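Local coordinates for protein particle-associated glycoside hydrolase (Acinetobacter phage Fri1, PDB 6C72) that probably depolymerises the capsular polysaccharide of Acinetobacter baumannii as a trimeric phage tailspike, degrading the host capsule during virus entry, at residues T333-E338 with T360-C365; T387-V392 with S412-V417; R269-L274 with V297-I302; N314-N319 with K349-R354; F379-F384 with K406-F411. All blocks are in the same frame, centred on the assembly; numbering follows the deposited sequence.

In the fold
Followed from the N terminus, the chain winds up a parallel beta-helix, and each contact joins parts of neighbouring coils. Contact 3 comes first: 297-302 returns beside 269-274 after one turn. Contact 4 opens next at 314-319, and contact 1 starts at 333-338 before contact 4 closes at 349-354, so the two cross; contact 1 then closes at 360-365. Strand 333-336 lies between 300-302 and 360-363, which puts contacts 3 and 1 side by side, while Phe350 of contact 4 packs against Val334 from another wall. Contacts 5 and 2 also cross, carrying the coil onward through looser turns: Thr360 and Ile361 hydrogen-bond to contact 5, and Phe384 O there meets the backbone N of Tyr413 in contact 2.

Contact 1. Residues T333-E338 with T360-C365; sequences TVLVKE and TIRNNC
Two successive rungs of a parallel beta-helix meet here, with Thr333 beside Thr360, Val334 beside Ile361, Leu335 beside Arg362 and Val336 beside Asn363. Backbone bonds pass alternately from strand to strand: Val334 N to Thr360 O (2.9 Å), Arg362 N to Val334 O, Val336 N to Arg362 O and Asn364 N to Val336 O. Val334, Val336 and Ile361 share one face, which Asn363 ends, and pack on Phe350 of another wall; their branched carbons suit both an extended backbone and an apolar interior. The other face carries Thr333, Thr360, Leu335 and Arg362. There the methyls of the two threonines lie side by side, Thr333 CG2 being 3.8 Å from Thr360 CG2. Arg362 stretches out beside Leu335, CG turned opposite its backbone N (chi1 167°), which brings Leu335 CD2 over one face of the guanidinium near its rim, 3.8 Å from Arg362 NE. Polar partners hold the far end of this long side chain. Its NH1 forms a salt bridge with Glu331, and Arg362 NH2 donates to Asn364 OD1 at 3.3 Å from well above the amide plane. At the end of strand 360-363, Asn363 OD1 accepts from Cys365 N (3.0 Å) in an Asx turn. Next to it Cys365 SG accepts from Glu338 N at 3.4 Å.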
# COMPACT_ATOMS: atom_id res chain seq x y z
N THR A 333 -11.47 22.96 5.75
CA THR A 333 -10.23 22.38 5.25
C THR A 333 -9.81 21.16 6.06
O THR A 333 -10.21 20.97 7.21
CB THR A 333 -9.10 23.42 5.25
OG1 THR A 333 -9.16 24.16 6.46
CG2 THR A 333 -9.26 24.37 4.06
N VAL A 334 -9.06 20.30 5.38
CA VAL A 334 -8.37 19.15 5.92
C VAL A 334 -6.89 19.52 5.84
O VAL A 334 -6.30 19.53 4.75
CB VAL A 334 -8.69 17.88 5.12
CG1 VAL A 334 -8.03 16.65 5.70
CG2 VAL A 334 -10.21 17.71 5.01
N LEU A 335 -6.32 19.90 6.98
CA LEU A 335 -5.00 20.51 7.01
C LEU A 335 -3.93 19.46 7.24
O LEU A 335 -4.09 18.56 8.07
CB LEU A 335 -4.89 21.56 8.12
CG LEU A 335 -5.82 22.78 8.14
CD1 LEU A 335 -7.14 22.40 8.78
CD2 LEU A 335 -5.17 23.96 8.86
N VAL A 336 -2.83 19.57 6.51
CA VAL A 336 -1.63 18.78 6.75
C VAL A 336 -0.49 19.74 7.05
O VAL A 336 -0.13 20.57 6.21
CB VAL A 336 -1.29 17.87 5.56
CG1 VAL A 336 0.04 17.15 5.81
CG2 VAL A 336 -2.41 16.89 5.31
N LYS A 337 0.06 19.66 8.26
CA LYS A 337 1.18 20.51 8.65
C LYS A 337 2.36 19.62 9.00
O LYS A 337 2.37 18.98 10.06
CB LYS A 337 0.81 21.42 9.82
CG LYS A 337 1.98 22.25 10.28
CD LYS A 337 1.63 23.08 11.50
CE LYS A 337 2.84 23.87 11.97
NZ LYS A 337 2.61 24.51 13.30
N GLU A 338 3.36 19.61 8.13
CA GLU A 338 4.62 18.95 8.44
C GLU A 338 5.41 19.84 9.39
O GLU A 338 5.54 21.05 9.15
CB GLU A 338 5.41 18.67 7.15
CG GLU A 338 6.68 17.84 7.34
CD GLU A 338 7.84 18.66 7.87
OE1 GLU A 338 7.94 19.84 7.45
OE2 GLU A 338 8.60 18.16 8.73
N THR A 360 -12.04 20.39 1.45
CA THR A 360 -10.91 20.56 0.54
C THR A 360 -9.61 20.41 1.33
O THR A 360 -9.59 20.59 2.55
CB THR A 360 -10.97 21.92 -0.16
OG1 THR A 360 -9.88 22.04 -1.09
CG2 THR A 360 -10.93 23.06 0.85
N ILE A 361 -8.54 20.05 0.64
CA ILE A 361 -7.25 19.82 1.28
C ILE A 361 -6.51 21.14 1.39
O ILE A 361 -6.46 21.92 0.43
CB ILE A 361 -6.42 18.80 0.49
CG1 ILE A 361 -7.11 17.44 0.51
CG2 ILE A 361 -4.99 18.74 1.02
CD1 ILE A 361 -6.46 16.45 -0.43
N ARG A 362 -5.93 21.40 2.57
CA ARG A 362 -5.11 22.59 2.79
C ARG A 362 -3.67 22.20 3.11
O ARG A 362 -3.40 21.56 4.13
CB ARG A 362 -5.68 23.46 3.92
CG ARG A 362 -4.69 24.54 4.39
CD ARG A 362 -5.33 25.57 5.31
NE ARG A 362 -4.30 26.35 5.99
CZ ARG A 362 -4.54 27.25 6.95
NH1 ARG A 362 -5.78 27.48 7.35
NH2 ARG A 362 -3.53 27.90 7.53
N ASN A 363 -2.74 22.66 2.27
CA ASN A 363 -1.32 22.50 2.53
C ASN A 363 -0.91 23.53 3.58
O ASN A 363 -0.94 24.73 3.33
CB ASN A 363 -0.55 22.66 1.22
CG ASN A 363 0.95 22.77 1.44
OD1 ASN A 363 1.48 22.34 2.47
ND2 ASN A 363 1.65 23.35 0.46
N ASN A 364 -0.53 23.06 4.75
CA ASN A 364 -0.07 23.97 5.80
C ASN A 364 1.39 23.75 6.16
O ASN A 364 1.79 23.96 7.31
CB ASN A 364 -0.95 23.85 7.04
CG ASN A 364 -0.97 25.12 7.86
OD1 ASN A 364 -0.73 26.21 7.34
ND2 ASN A 364 -1.22 24.98 9.16
N CYS A 365 2.20 23.34 5.19
CA CYS A 365 3.61 23.02 5.41
C CYS A 365 4.47 24.24 5.10
O CYS A 365 4.60 24.63 3.94
CB CYS A 365 4.02 21.82 4.54
SG CYS A 365 3.04 20.33 4.86

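Contact 2. Residues T387-V392 with S412-V417; sequences TTTGYV and SYNTLV
The amide of Asn414 is met by Thr389 OG1, which sits 17° out of its plane and accepts from Asn414 ND2 at 3.0 Å. ND2 also donates to Thr386 O, and a water joins Asn414 OD1 to Thr389 OG1, so both ends of the amide are held. Two rings are each covered by a residue of their own segment: Tyr413 has Asn414 CB over the centre of one face, and Tyr391 has Thr388 CB likewise placed, 3.5 Å above its plane. Gly390 takes a positive phi (107°), and at its backbone angles a CB would crowd the carbonyl O of Thr389, which explains the glycine. Its N donates to a second water. Leu416 CD1 lies 3.8 Å from Gly390 CA. Further along, Val392 CG2 touches Leu416 CB at 4.1 Å, apolar groups meeting where the chains run alongside. Thr388 to Tyr391 form a type II turn in a surface loop of the parallel beta-helix, just before the paired parallel strands 392-394 and 416-418.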
# COMPACT_ATOMS: atom_id res chain seq x y z
N THR A 387 -4.28 28.41 2.34
CA THR A 387 -4.54 29.71 2.93
C THR A 387 -3.28 30.57 2.93
O THR A 387 -3.32 31.75 2.56
CB THR A 387 -5.08 29.54 4.35
OG1 THR A 387 -6.16 28.61 4.35
CG2 THR A 387 -5.58 30.86 4.91
N THR A 388 -2.14 29.99 3.30
CA THR A 388 -0.91 30.75 3.47
C THR A 388 -0.23 30.92 2.11
O THR A 388 0.23 29.95 1.51
CB THR A 388 0.02 30.06 4.46
OG1 THR A 388 -0.70 29.72 5.65
CG2 THR A 388 1.18 30.99 4.82
N THR A 389 -0.18 32.16 1.64
CA THR A 389 0.45 32.46 0.36
C THR A 389 1.94 32.14 0.39
O THR A 389 2.69 32.65 1.22
CB THR A 389 0.23 33.94 0.03
OG1 THR A 389 -1.17 34.22 -0.04
CG2 THR A 389 0.92 34.31 -1.31
N GLY A 390 2.38 31.32 -0.56
CA GLY A 390 3.77 30.93 -0.65
C GLY A 390 4.06 29.51 -0.24
O GLY A 390 5.18 29.03 -0.48
N TYR A 391 3.13 28.82 0.41
CA TYR A 391 3.36 27.43 0.74
C TYR A 391 3.34 26.58 -0.53
O TYR A 391 2.60 26.87 -1.47
CB TYR A 391 2.31 26.92 1.73
CG TYR A 391 2.56 27.37 3.15
CD1 TYR A 391 3.58 28.26 3.46
CD2 TYR A 391 1.77 26.89 4.18
CE1 TYR A 391 3.81 28.66 4.78
CE2 TYR A 391 1.98 27.28 5.49
CZ TYR A 391 3.00 28.16 5.78
OH TYR A 391 3.17 28.54 7.08
N VAL A 392 4.18 25.56 -0.56
CA VAL A 392 4.40 24.79 -1.77
C VAL A 392 4.16 23.32 -1.47
O VAL A 392 4.47 22.85 -0.37
CB VAL A 392 5.83 25.00 -2.33
CG1 VAL A 392 5.99 24.32 -3.70
CG2 VAL A 392 6.14 26.48 -2.42
N SER A 412 -7.44 24.41 -7.69
CA SER A 412 -6.87 24.79 -6.41
C SER A 412 -7.01 26.29 -6.25
O SER A 412 -7.30 27.01 -7.20
CB SER A 412 -5.41 24.36 -6.30
OG SER A 412 -4.62 24.96 -7.31
N TYR A 413 -6.82 26.74 -5.02
CA TYR A 413 -6.77 28.16 -4.70
C TYR A 413 -5.42 28.45 -4.07
O TYR A 413 -5.00 27.74 -3.15
CB TYR A 413 -7.91 28.53 -3.74
CG TYR A 413 -7.68 29.84 -3.01
CD1 TYR A 413 -7.80 31.06 -3.67
CD2 TYR A 413 -7.30 29.84 -1.68
CE1 TYR A 413 -7.56 32.25 -3.01
CE2 TYR A 413 -7.06 31.03 -1.00
CZ TYR A 413 -7.19 32.23 -1.67
OH TYR A 413 -6.95 33.40 -0.99
N ASN A 414 -4.71 29.45 -4.61
CA ASN A 414 -3.51 29.99 -3.96
C ASN A 414 -2.47 28.90 -3.70
O ASN A 414 -1.75 28.94 -2.70
CB ASN A 414 -3.90 30.69 -2.65
CG ASN A 414 -2.82 31.62 -2.14
OD1 ASN A 414 -2.08 32.24 -2.91
ND2 ASN A 414 -2.71 31.73 -0.81
N THR A 415 -2.39 27.91 -4.58
CA THR A 415 -1.52 26.75 -4.39
C THR A 415 -0.32 26.81 -5.33
O THR A 415 -0.43 27.30 -6.46
CB THR A 415 -2.33 25.46 -4.58
OG1 THR A 415 -3.40 25.47 -3.63
CG2 THR A 415 -1.49 24.24 -4.34
N LEU A 416 0.83 26.33 -4.85
CA LEU A 416 2.07 26.26 -5.63
C LEU A 416 2.63 24.85 -5.53
O LEU A 416 2.61 24.25 -4.45
CB LEU A 416 3.11 27.25 -5.13
CG LEU A 416 2.74 28.72 -5.04
CD1 LEU A 416 3.73 29.45 -4.14
CD2 LEU A 416 2.72 29.35 -6.45
N VAL A 417 3.07 24.30 -6.67
CA VAL A 417 3.68 22.98 -6.69
C VAL A 417 4.97 23.07 -7.49
O VAL A 417 5.32 24.12 -8.03
CB VAL A 417 2.74 21.89 -7.26
CG1 VAL A 417 1.38 21.90 -6.56
CG2 VAL A 417 2.59 21.99 -8.78
O HOH W 1 -2.11 35.19 -2.23
O HOH W 2 1.14 29.16 -2.12
O HOH W 3 0.61 25.04 -1.74

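Contact 3. Residues R269-L274 with V297-I302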
# COMPACT_ATOMS: atom_id res chain seq x y z
N ARG A 269 -14.24 23.25 17.30
CA ARG A 269 -12.95 23.61 16.72
C ARG A 269 -12.70 22.76 15.48
O ARG A 269 -12.85 23.26 14.36
CB ARG A 269 -11.82 23.48 17.74
CG ARG A 269 -10.52 24.16 17.29
CD ARG A 269 -9.54 24.42 18.43
NE ARG A 269 -8.97 23.19 18.98
CZ ARG A 269 -8.15 23.13 20.03
NH1 ARG A 269 -7.79 24.24 20.67
NH2 ARG A 269 -7.70 21.95 20.44
N ASN A 270 -12.31 21.50 15.65
CA ASN A 270 -12.16 20.54 14.57
C ASN A 270 -12.90 19.26 14.93
O ASN A 270 -13.05 18.94 16.11
CB ASN A 270 -10.68 20.20 14.30
CG ASN A 270 -9.80 21.43 14.26
OD1 ASN A 270 -9.85 22.21 13.31
ND2 ASN A 270 -9.02 21.64 15.31
N THR A 271 -13.35 18.51 13.93
CA THR A 271 -13.93 17.21 14.24
C THR A 271 -12.90 16.32 14.91
O THR A 271 -13.24 15.50 15.76
CB THR A 271 -14.49 16.52 13.00
OG1 THR A 271 -13.42 16.19 12.10
CG2 THR A 271 -15.54 17.37 12.30
N ALA A 272 -11.64 16.44 14.51
CA ALA A 272 -10.56 15.63 15.05
C ALA A 272 -9.24 16.33 14.76
O ALA A 272 -9.12 17.06 13.77
CB ALA A 272 -10.56 14.22 14.44
N ALA A 273 -8.24 16.08 15.61
CA ALA A 273 -6.94 16.72 15.42
C ALA A 273 -5.83 15.74 15.77
O ALA A 273 -5.92 15.04 16.79
CB ALA A 273 -6.80 17.99 16.26
N LEU A 274 -4.82 15.68 14.91
CA LEU A 274 -3.58 14.99 15.18
C LEU A 274 -2.52 16.05 15.44
O LEU A 274 -2.26 16.88 14.56
CB LEU A 274 -3.16 14.09 14.02
CG LEU A 274 -4.20 13.10 13.47
CD1 LEU A 274 -3.53 12.11 12.53
CD2 LEU A 274 -4.89 12.37 14.61
N VAL A 297 -13.92 25.81 13.40
CA VAL A 297 -12.68 26.38 12.87
C VAL A 297 -12.25 25.66 11.60
O VAL A 297 -12.19 26.27 10.52
CB VAL A 297 -11.56 26.35 13.93
CG1 VAL A 297 -10.32 27.09 13.43
CG2 VAL A 297 -12.07 26.93 15.26
N TYR A 298 -11.92 24.38 11.71
CA TYR A 298 -11.55 23.57 10.55
C TYR A 298 -12.32 22.26 10.58
O TYR A 298 -13.02 21.93 11.54
CB TYR A 298 -10.05 23.27 10.51
CG TYR A 298 -9.13 24.46 10.67
CD1 TYR A 298 -9.20 25.54 9.80
CD2 TYR A 298 -8.13 24.47 11.65
CE1 TYR A 298 -8.35 26.62 9.92
CE2 TYR A 298 -7.26 25.55 11.78
CZ TYR A 298 -7.38 26.62 10.91
OH TYR A 298 -6.54 27.69 11.00
N LEU A 299 -12.14 21.48 9.51
CA LEU A 299 -12.79 20.18 9.43
C LEU A 299 -11.94 19.10 10.09
O LEU A 299 -12.37 18.46 11.06
CB LEU A 299 -13.09 19.85 7.96
CG LEU A 299 -13.77 18.53 7.64
CD1 LEU A 299 -15.07 18.32 8.44
CD2 LEU A 299 -14.06 18.49 6.14
N PHE A 300 -10.72 18.89 9.59
CA PHE A 300 -9.81 17.87 10.10
C PHE A 300 -8.42 18.49 10.12
O PHE A 300 -7.99 19.07 9.12
CB PHE A 300 -9.86 16.62 9.22
CG PHE A 300 -8.84 15.58 9.59
CD1 PHE A 300 -9.13 14.62 10.54
CD2 PHE A 300 -7.59 15.57 9.00
CE1 PHE A 300 -8.18 13.68 10.89
CE2 PHE A 300 -6.65 14.63 9.35
CZ PHE A 300 -6.95 13.69 10.28
N ASP A 301 -7.74 18.42 11.25
CA ASP A 301 -6.56 19.25 11.46
C ASP A 301 -5.37 18.40 11.90
O ASP A 301 -5.33 17.91 13.02
CB ASP A 301 -6.86 20.34 12.50
CG ASP A 301 -5.88 21.51 12.44
OD1 ASP A 301 -5.10 21.61 11.48
OD2 ASP A 301 -5.90 22.34 13.38
N ILE A 302 -4.38 18.25 11.01
CA ILE A 302 -3.06 17.77 11.40
C ILE A 302 -2.22 19.01 11.66
O ILE A 302 -1.71 19.62 10.72
CB ILE A 302 -2.43 16.88 10.34
CG1 ILE A 302 -3.27 15.63 10.10
CG2 ILE A 302 -1.02 16.51 10.75
CD1 ILE A 302 -2.73 14.74 9.00
O HOH W 4 -6.59 23.68 16.14
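Val297 begins the second segment by donating its N to Arg269 O, while Val297 CG2 lies alongside Arg269 CG at 3.8 Å. Tyr298 N shares that carbonyl oxygen. The Tyr298 ring lies nearly level with the Asn270 amide, planes 12° apart, and takes Asn270 OD1 at its edge, 3.3 Å from Tyr298 CD2. Leu299 turns its O to Thr271, which grips it twice from opposite faces of the carbonyl plane: through its N, and through its hydroxyl, Thr271 OG1 lying 2.7 Å from Leu299 O. A chi1 of 66° sets that hydroxyl between the backbone N and carbonyl carbon of Thr271. Phe300 follows, with Ala272 CB 4.2 Å from Phe300 CD1. Regular parallel pairing joins Ala273 with Asp301 and Leu274 with Ile302. Asp301 N donates to Ala272 O, and Asp301 O accepts from Leu274 N (3.0 Å). A water links Asp301 OD2 to Asn270 ND2; Asn270 ND2 also donates to Glu242 OE2. Ile302 ends the segment with its CG1 4.2 Å from Leu274 CB. In these neighbouring coils of the parallel beta-helix, strand 272-275 lies between 244-247 and 300-302, and 300-302 in turn pairs with 333-336, while Phe300 meets Phe287 of strand 286-289 edge-to-face.

Contact 4. Residues N314-N319 with K349-R354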
# COMPACT_ATOMS: atom_id res chain seq x y z
N ASN A 314 3.23 9.72 9.05
CA ASN A 314 2.76 8.35 8.81
C ASN A 314 1.28 8.22 9.18
O ASN A 314 0.90 7.56 10.15
CB ASN A 314 3.62 7.32 9.57
CG ASN A 314 5.13 7.45 9.27
OD1 ASN A 314 5.53 8.09 8.29
ND2 ASN A 314 5.96 6.80 10.08
N VAL A 315 0.43 8.87 8.38
CA VAL A 315 -1.01 8.85 8.58
C VAL A 315 -1.67 8.36 7.31
O VAL A 315 -1.35 8.85 6.21
CB VAL A 315 -1.55 10.24 8.97
CG1 VAL A 315 -3.06 10.17 9.21
CG2 VAL A 315 -0.81 10.78 10.20
N THR A 316 -2.57 7.40 7.44
CA THR A 316 -3.26 6.85 6.28
C THR A 316 -4.76 6.94 6.51
O THR A 316 -5.29 6.41 7.50
CB THR A 316 -2.83 5.41 6.02
OG1 THR A 316 -1.41 5.36 5.88
CG2 THR A 316 -3.46 4.88 4.75
N LEU A 317 -5.45 7.58 5.57
CA LEU A 317 -6.90 7.70 5.59
C LEU A 317 -7.45 6.94 4.38
O LEU A 317 -7.27 7.36 3.23
CB LEU A 317 -7.30 9.18 5.56
CG LEU A 317 -6.66 9.94 6.73
CD1 LEU A 317 -5.58 10.94 6.27
CD2 LEU A 317 -7.71 10.61 7.61
N ILE A 318 -8.11 5.81 4.64
CA ILE A 318 -8.60 4.90 3.60
C ILE A 318 -10.12 4.92 3.64
O ILE A 318 -10.73 4.66 4.69
CB ILE A 318 -8.10 3.47 3.82
CG1 ILE A 318 -6.62 3.46 4.20
CG2 ILE A 318 -8.35 2.62 2.59
CD1 ILE A 318 -6.15 2.14 4.84
N ASN A 319 -10.74 5.21 2.50
CA ASN A 319 -12.20 5.14 2.35
C ASN A 319 -12.90 5.96 3.43
O ASN A 319 -13.86 5.52 4.05
CB ASN A 319 -12.66 3.67 2.36
CG ASN A 319 -14.13 3.52 2.02
OD1 ASN A 319 -14.71 4.38 1.36
ND2 ASN A 319 -14.73 2.43 2.47
N LYS A 349 -1.40 10.02 3.52
CA LYS A 349 -1.99 9.49 2.30
C LYS A 349 -3.50 9.57 2.38
O LYS A 349 -4.10 9.14 3.37
CB LYS A 349 -1.56 8.04 2.08
CG LYS A 349 -0.08 7.83 1.98
CD LYS A 349 0.17 6.36 1.76
CE LYS A 349 1.63 6.04 1.49
NZ LYS A 349 2.33 5.77 2.75
N PHE A 350 -4.11 10.10 1.32
CA PHE A 350 -5.56 10.10 1.16
C PHE A 350 -5.89 9.10 0.07
O PHE A 350 -5.59 9.33 -1.11
CB PHE A 350 -6.09 11.49 0.84
CG PHE A 350 -5.85 12.52 1.93
CD1 PHE A 350 -6.73 12.64 3.00
CD2 PHE A 350 -4.77 13.37 1.86
CE1 PHE A 350 -6.53 13.58 4.00
CE2 PHE A 350 -4.56 14.31 2.88
CZ PHE A 350 -5.46 14.41 3.94
N LEU A 351 -6.49 7.98 0.47
CA LEU A 351 -6.81 6.85 -0.41
C LEU A 351 -8.30 6.58 -0.36
O LEU A 351 -8.88 6.46 0.73
CB LEU A 351 -6.04 5.60 0.02
CG LEU A 351 -4.54 5.72 0.25
CD1 LEU A 351 -3.98 4.41 0.77
CD2 LEU A 351 -3.83 6.12 -1.04
N ASN A 352 -8.93 6.50 -1.54
CA ASN A 352 -10.34 6.13 -1.68
C ASN A 352 -11.26 7.04 -0.86
O ASN A 352 -12.34 6.62 -0.45
CB ASN A 352 -10.59 4.66 -1.29
CG ASN A 352 -9.67 3.69 -2.02
OD1 ASN A 352 -8.98 4.05 -2.97
ND2 ASN A 352 -9.70 2.43 -1.60
N CYS A 353 -10.85 8.28 -0.63
CA CYS A 353 -11.61 9.18 0.21
C CYS A 353 -12.53 10.06 -0.62
O CYS A 353 -12.32 10.26 -1.82
CB CYS A 353 -10.69 10.07 1.05
SG CYS A 353 -9.71 9.19 2.31
N ARG A 354 -13.53 10.64 0.05
CA ARG A 354 -14.50 11.52 -0.58
C ARG A 354 -14.55 12.83 0.19
O ARG A 354 -14.73 12.84 1.41
CB ARG A 354 -15.87 10.86 -0.66
CG ARG A 354 -15.86 9.79 -1.72
CD ARG A 354 -17.06 8.88 -1.70
NE ARG A 354 -17.27 8.18 -0.43
CZ ARG A 354 -16.45 7.27 0.08
NH1 ARG A 354 -15.31 6.97 -0.53
NH2 ARG A 354 -16.77 6.67 1.23
O HOH W 5 1.10 6.85 5.24
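Leu317 and Phe350 form the close-packed side of this pair of parallel beta-helix rungs, while Thr316, Ile318, Lys349 and Leu351 look out on the more exposed side. On the buried face Leu317 and Phe350 point the same way, and Leu317 CD1 reaches the ring at Phe350 CE1, 3.6 Å away. Cys353 adds a compact apolar group, its SG 4.0 Å from Leu317 CB. Packing across the exposed face is thinner, as between Thr316 CG2 and Leu351 CD1 at 4.0 Å. There a water hydrogen-bonds to Thr316 OG1 and accepts from Lys349 NZ (3.0 Å); Lys349 NZ also donates to Asn347 OD1. Backbone bonds join the strands: Leu317 N to Lys349 O, Leu351 N to Leu317 O (2.9 Å) and Asn319 N to Leu351 O. At the ends of the strands Asn319 and Asn352 both adopt left-handed backbone angles, a conformation asparagine tolerates well and one that turns each coil out of its strand. Asn352 ND2 donates to Asp279 of the second subunit, so this corner borders the trimer interface. Arg354, near the zinc-binding Glu378, bends at chi3 (-57°) to hold Asn319 end-on: Arg354 NH1 and NH2 both donate to Asn319 OD1, at 3.3 and 3.1 Å.

Contact 5. Residues F379-F384 with K406-F411; sequences FDTLAF and KDLKGF
Two irregular loops, 379-384 and 406-411, lie against each other on consecutive coils of the beta-helix, joined by polar bonds at one end and by aromatic packing at the other. At the polar end Asp380 and Lys406 form a salt bridge, Lys406 NZ meeting Asp380 OD1 at 3.0 Å from above the carboxylate plane. The extended lysine chain also lays its CD 3.6 Å from Asp380 CG, and Asp380 OD2 is held by Gly357 N. The backbone follows, with Asp407 N donating to Asp380 O at 3.1 Å. Thr381, its OG1 opposite the backbone N (chi1 -176°), offers that oxygen to Leu408 N at 3.3 Å; a water connects it to Asp407 OD2, itself salt-bridged to Lys358. Leu382 then packs its CD1 on Leu408 CD1 (3.9 Å). Having no side chain, Gly410 lets Leu382 CD2 come within 3.4 Å of Gly410 O. At the apolar end the rings of Phe384 and Phe411 sit obliquely, planes at 45°, with Phe384 CD2 4.1 Å from Phe411 CZ. Around them, Phe411 stacks on Phe433 and meets Phe398 edge-to-face, Phe384 packs on Ile361 of strand 360-363, and the loops lead into paired strands 384-385 and 412-413.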
# COMPACT_ATOMS: atom_id res chain seq x y z
N PHE A 379 -13.74 14.82 -5.15
CA PHE A 379 -13.77 16.20 -4.67
C PHE A 379 -15.03 16.89 -5.20
O PHE A 379 -15.24 16.93 -6.42
CB PHE A 379 -12.51 16.94 -5.12
CG PHE A 379 -11.25 16.42 -4.49
CD1 PHE A 379 -10.80 16.94 -3.28
CD2 PHE A 379 -10.52 15.41 -5.09
CE1 PHE A 379 -9.63 16.46 -2.67
CE2 PHE A 379 -9.35 14.93 -4.51
CZ PHE A 379 -8.91 15.45 -3.28
N ASP A 380 -15.87 17.40 -4.29
CA ASP A 380 -17.03 18.19 -4.69
C ASP A 380 -16.64 19.60 -5.12
O ASP A 380 -17.40 20.24 -5.86
CB ASP A 380 -18.05 18.29 -3.55
CG ASP A 380 -18.93 17.07 -3.44
OD1 ASP A 380 -18.74 16.13 -4.24
OD2 ASP A 380 -19.79 17.04 -2.54
N THR A 381 -15.51 20.11 -4.65
CA THR A 381 -15.08 21.47 -4.95
C THR A 381 -13.57 21.44 -5.19
O THR A 381 -13.05 20.39 -5.59
CB THR A 381 -15.49 22.41 -3.80
OG1 THR A 381 -15.17 23.77 -4.12
CG2 THR A 381 -14.84 22.01 -2.47
N LEU A 382 -12.88 22.55 -4.95
CA LEU A 382 -11.42 22.61 -5.09
C LEU A 382 -10.76 21.43 -4.40
O LEU A 382 -11.11 21.08 -3.26
CB LEU A 382 -10.87 23.90 -4.48
CG LEU A 382 -11.38 25.26 -4.92
CD1 LEU A 382 -10.79 26.31 -4.00
CD2 LEU A 382 -11.05 25.55 -6.38
N ALA A 383 -9.78 20.83 -5.07
CA ALA A 383 -9.01 19.79 -4.39
C ALA A 383 -8.10 20.38 -3.31
O ALA A 383 -7.98 19.81 -2.23
CB ALA A 383 -8.19 18.98 -5.40
N PHE A 384 -7.47 21.53 -3.58
CA PHE A 384 -6.51 22.14 -2.66
C PHE A 384 -6.86 23.60 -2.44
O PHE A 384 -7.12 24.33 -3.40
CB PHE A 384 -5.08 22.06 -3.19
CG PHE A 384 -4.55 20.68 -3.29
CD1 PHE A 384 -3.96 20.07 -2.19
CD2 PHE A 384 -4.68 19.96 -4.47
CE1 PHE A 384 -3.48 18.78 -2.26
CE2 PHE A 384 -4.21 18.67 -4.55
CZ PHE A 384 -3.61 18.07 -3.45
N LYS A 406 -18.84 20.39 -8.32
CA LYS A 406 -20.21 20.72 -7.93
C LYS A 406 -20.30 22.14 -7.40
O LYS A 406 -21.28 22.84 -7.66
CB LYS A 406 -20.71 19.71 -6.90
CG LYS A 406 -20.72 18.26 -7.42
CD LYS A 406 -21.12 17.24 -6.35
CE LYS A 406 -20.89 15.81 -6.86
NZ LYS A 406 -20.95 14.78 -5.76
N ASP A 407 -19.29 22.58 -6.66
CA ASP A 407 -19.28 23.94 -6.13
C ASP A 407 -18.34 24.82 -6.95
O ASP A 407 -18.73 25.33 -8.00
CB ASP A 407 -18.87 23.94 -4.66
CG ASP A 407 -19.28 25.21 -3.94
OD1 ASP A 407 -19.99 26.05 -4.55
OD2 ASP A 407 -18.88 25.39 -2.77
N LEU A 408 -17.12 25.01 -6.47
CA LEU A 408 -16.12 25.76 -7.23
C LEU A 408 -15.53 24.90 -8.34
O LEU A 408 -15.35 23.68 -8.20
CB LEU A 408 -15.01 26.28 -6.31
CG LEU A 408 -15.49 27.30 -5.27
CD1 LEU A 408 -14.34 27.82 -4.42
CD2 LEU A 408 -16.24 28.45 -5.95
N LYS A 409 -15.21 25.54 -9.46
CA LYS A 409 -14.75 24.85 -10.66
C LYS A 409 -13.23 24.76 -10.79
O LYS A 409 -12.75 24.14 -11.74
CB LYS A 409 -15.32 25.53 -11.90
CG LYS A 409 -16.84 25.66 -11.91
CD LYS A 409 -17.48 24.31 -12.16
CE LYS A 409 -18.98 24.43 -12.35
NZ LYS A 409 -19.56 23.10 -12.71
N GLY A 410 -12.47 25.39 -9.90
CA GLY A 410 -11.03 25.40 -10.04
C GLY A 410 -10.37 24.13 -9.54
O GLY A 410 -10.96 23.29 -8.87
N PHE A 411 -9.09 23.98 -9.90
CA PHE A 411 -8.33 22.86 -9.34
C PHE A 411 -7.86 23.18 -7.93
O PHE A 411 -7.88 22.31 -7.05
CB PHE A 411 -7.15 22.52 -10.24
CG PHE A 411 -6.20 21.52 -9.64
CD1 PHE A 411 -6.44 20.17 -9.76
CD2 PHE A 411 -5.05 21.94 -8.98
CE1 PHE A 411 -5.57 19.24 -9.22
CE2 PHE A 411 -4.17 21.02 -8.44
CZ PHE A 411 -4.43 19.67 -8.55
O HOH W 6 -15.90 25.49 -2.02